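Local coordinates for protein thymine dioxygenase (Neurospora crassa, PDB 5C3Q) that probably oxidises the methyl group of thymine as an iron- and 2-oxoglutarate-dependent dioxygenase, thymine 7-hydroxylase, at residues I53-D58 with K159-E164. Sequence-based numbering, arbitrary orientation.
With EDO (1,2-ethanediol), chain L.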
loop_
_atom_site.group_PDB
_atom_site.type_symbol
_atom_site.label_atom_id
_atom_site.label_comp_id
_atom_site.label_asym_id
_atom_site.label_seq_id
_atom_site.Cartn_x
_atom_site.Cartn_y
_atom_site.Cartn_z
ATOM N N ILE A 53 4.038 -13.897 -9.232
ATOM C CA ILE A 53 3.218 -12.907 -9.924
ATOM C C ILE A 53 3.845 -12.626 -11.294
ATOM O O ILE A 53 5.017 -12.933 -11.508
ATOM C CB ILE A 53 3.060 -11.597 -9.105
ATOM C CG1 ILE A 53 4.421 -11.030 -8.676
ATOM C CG2 ILE A 53 2.190 -11.846 -7.879
ATOM C CD1 ILE A 53 4.391 -9.559 -8.321
ATOM N N PRO A 54 3.075 -12.041 -12.227
ATOM C CA PRO A 54 3.619 -11.797 -13.569
ATOM C C PRO A 54 4.773 -10.779 -13.646
ATOM O O PRO A 54 5.506 -10.769 -14.638
ATOM C CB PRO A 54 2.405 -11.284 -14.361
ATOM C CG PRO A 54 1.212 -11.675 -13.560
ATOM C CD PRO A 54 1.663 -11.638 -12.133
ATOM N N ILE A 55 4.937 -9.938 -12.628
ATOM C CA ILE A 55 6.049 -8.977 -12.601
ATOM C C ILE A 55 7.350 -9.717 -12.291
ATOM O O ILE A 55 7.461 -10.364 -11.252
ATOM C CB ILE A 55 5.814 -7.856 -11.561
ATOM C CG1 ILE A 55 4.591 -7.022 -11.957
ATOM C CG2 ILE A 55 7.041 -6.955 -11.450
ATOM C CD1 ILE A 55 4.056 -6.130 -10.856
ATOM N N GLN A 56 8.328 -9.610 -13.190
ATOM C CA GLN A 56 9.587 -10.358 -13.078
ATOM C C GLN A 56 10.497 -9.827 -11.966
ATOM O O GLN A 56 10.612 -8.614 -11.789
ATOM C CB GLN A 56 10.355 -10.321 -14.404
ATOM C CG GLN A 56 9.691 -11.074 -15.544
ATOM C CD GLN A 56 9.628 -12.575 -15.315
ATOM O OE1 GLN A 56 8.549 -13.166 -15.341
ATOM N NE2 GLN A 56 10.783 -13.201 -15.087
ATOM N N PRO A 57 11.163 -10.737 -11.226
ATOM C CA PRO A 57 12.039 -10.311 -10.122
ATOM C C PRO A 57 13.213 -9.422 -10.543
ATOM O O PRO A 57 13.597 -8.536 -9.781
ATOM C CB PRO A 57 12.543 -11.628 -9.508
ATOM C CG PRO A 57 12.088 -12.724 -10.399
ATOM C CD PRO A 57 11.014 -12.203 -11.299
ATOM N N ASP A 58 13.779 -9.648 -11.728
ATOM C CA ASP A 58 14.885 -8.802 -12.198
ATOM C C ASP A 58 14.409 -7.384 -12.523
ATOM O O ASP A 58 15.138 -6.423 -12.290
ATOM C CB ASP A 58 15.634 -9.427 -13.385
ATOM C CG ASP A 58 14.795 -9.503 -14.650
ATOM O OD1 ASP A 58 13.597 -9.847 -14.559
ATOM O OD2 ASP A 58 15.345 -9.229 -15.740
ATOM N N LYS A 159 -0.800 -1.948 -12.395
ATOM C CA LYS A 159 -2.180 -1.707 -12.825
ATOM C C LYS A 159 -2.806 -2.996 -13.361
ATOM O O LYS A 159 -3.958 -3.308 -13.059
ATOM C CB LYS A 159 -2.205 -0.606 -13.896
ATOM C CG LYS A 159 -3.502 -0.444 -14.673
ATOM C CD LYS A 159 -3.317 0.596 -15.772
ATOM C CE LYS A 159 -4.457 0.588 -16.768
ATOM N NZ LYS A 159 -4.182 1.516 -17.904
ATOM N N ALA A 160 -2.035 -3.741 -14.150
ATOM C CA ALA A 160 -2.484 -5.033 -14.675
ATOM C C ALA A 160 -2.684 -6.062 -13.555
ATOM O O ALA A 160 -3.656 -6.810 -13.570
ATOM C CB ALA A 160 -1.504 -5.556 -15.714
ATOM N N LEU A 161 -1.775 -6.092 -12.580
ATOM C CA LEU A 161 -1.912 -7.007 -11.437
ATOM C C LEU A 161 -3.141 -6.687 -10.581
ATOM O O LEU A 161 -3.816 -7.593 -10.092
ATOM C CB LEU A 161 -0.648 -6.985 -10.573
ATOM C CG LEU A 161 -0.593 -7.960 -9.394
ATOM C CD1 LEU A 161 -0.850 -9.394 -9.835
ATOM C CD2 LEU A 161 0.752 -7.859 -8.689
ATOM N N HIS A 162 -3.429 -5.402 -10.398
ATOM C CA HIS A 162 -4.646 -4.977 -9.702
ATOM C C HIS A 162 -5.881 -5.614 -10.332
ATOM O O HIS A 162 -6.716 -6.201 -9.636
ATOM C CB HIS A 162 -4.780 -3.453 -9.740
ATOM C CG HIS A 162 -6.020 -2.931 -9.080
ATOM N ND1 HIS A 162 -6.678 -1.806 -9.523
ATOM C CD2 HIS A 162 -6.717 -3.375 -8.007
ATOM C CE1 HIS A 162 -7.729 -1.580 -8.755
ATOM N NE2 HIS A 162 -7.774 -2.516 -7.825
ATOM N N ILE A 163 -5.987 -5.491 -11.650
ATOM C CA ILE A 163 -7.122 -6.044 -12.385
ATOM C C ILE A 163 -7.242 -7.549 -12.129
ATOM O O ILE A 163 -8.341 -8.046 -11.904
ATOM C CB ILE A 163 -7.017 -5.729 -13.898
ATOM C CG1 ILE A 163 -7.265 -4.234 -14.131
ATOM C CG2 ILE A 163 -8.022 -6.542 -14.713
ATOM C CD1 ILE A 163 -6.781 -3.719 -15.472
ATOM N N GLU A 164 -6.113 -8.257 -12.125
ATOM C CA GLU A 164 -6.120 -9.714 -11.940
ATOM C C GLU A 164 -6.476 -10.125 -10.512
ATOM O O GLU A 164 -7.182 -11.108 -10.315
ATOM C CB GLU A 164 -4.772 -10.333 -12.343
ATOM C CG GLU A 164 -4.364 -10.112 -13.800
ATOM C CD GLU A 164 -5.139 -10.954 -14.805
ATOM O OE1 GLU A 164 -6.198 -11.532 -14.458
ATOM O OE2 GLU A 164 -4.686 -11.031 -15.973
HETATM C C1 EDO L . 9.310 -10.120 -7.498
HETATM O O1 EDO L . 8.134 -9.518 -6.946
HETATM C C2 EDO L . 8.916 -11.400 -8.208
HETATM O O2 EDO L . 7.777 -11.147 -9.035
#
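The puckered pyrrolidine ring of Pro54 is the nearest thing to a flat group here, and it meets Leu161 at a corner rather than broadside: its CD carbon touches Leu161 CD1 at 4.1 Å, and the two side chains cross at about a right angle. This is plain hydrophobic packing in a double-stranded beta-helix (DSBH) dioxygenase. The loop 53-56 follows strand 47-51 and leads into helix 57-71, with Gln56 at its N-cap; 159-164 is part of the long helix 147-173. No hydrogen bond joins the two segments.

Leu161 does nearly all the work from the helix side. With CG anti to the backbone N (chi1 -176°), it reaches straight out at the loop and splits its two methyls between different partners. CD1 takes the proline ring, while CD2 goes to the isoleucines, lying 4.0 Å from Ile53 CD1. Ile53 has CG1 tucked between its backbone N and carbonyl carbon (chi1 53°), and its CD1 comes forward to meet the leucine. Ile55 is buried, and its CB does not point directly at the helix, but the extended end of the chain brings its CD1 within 4.3 Å of Leu161 CD2.

The sheet lies against the same cluster: Phe226 of strand 222-227 touches Ile53 and Ile55, Leu224 of that strand touches Leu161, and Phe20, from a loop, packs on both Ile53 and Leu161. The contact therefore joins loop and helix to the sheet, away from the metal and substrate sites. A 1,2-ethanediol, probably from the crystallisation liquor, is hydrogen-bonded to Arg60 NH2 and lies by Ile55 O, where the 2.4 Å separation from its O2 is too short to be trusted in detail. Within this cluster the CD1 methyls of Ile53 and Ile55 are 4.3 Å apart, making a compact triangle with Leu161 CD2.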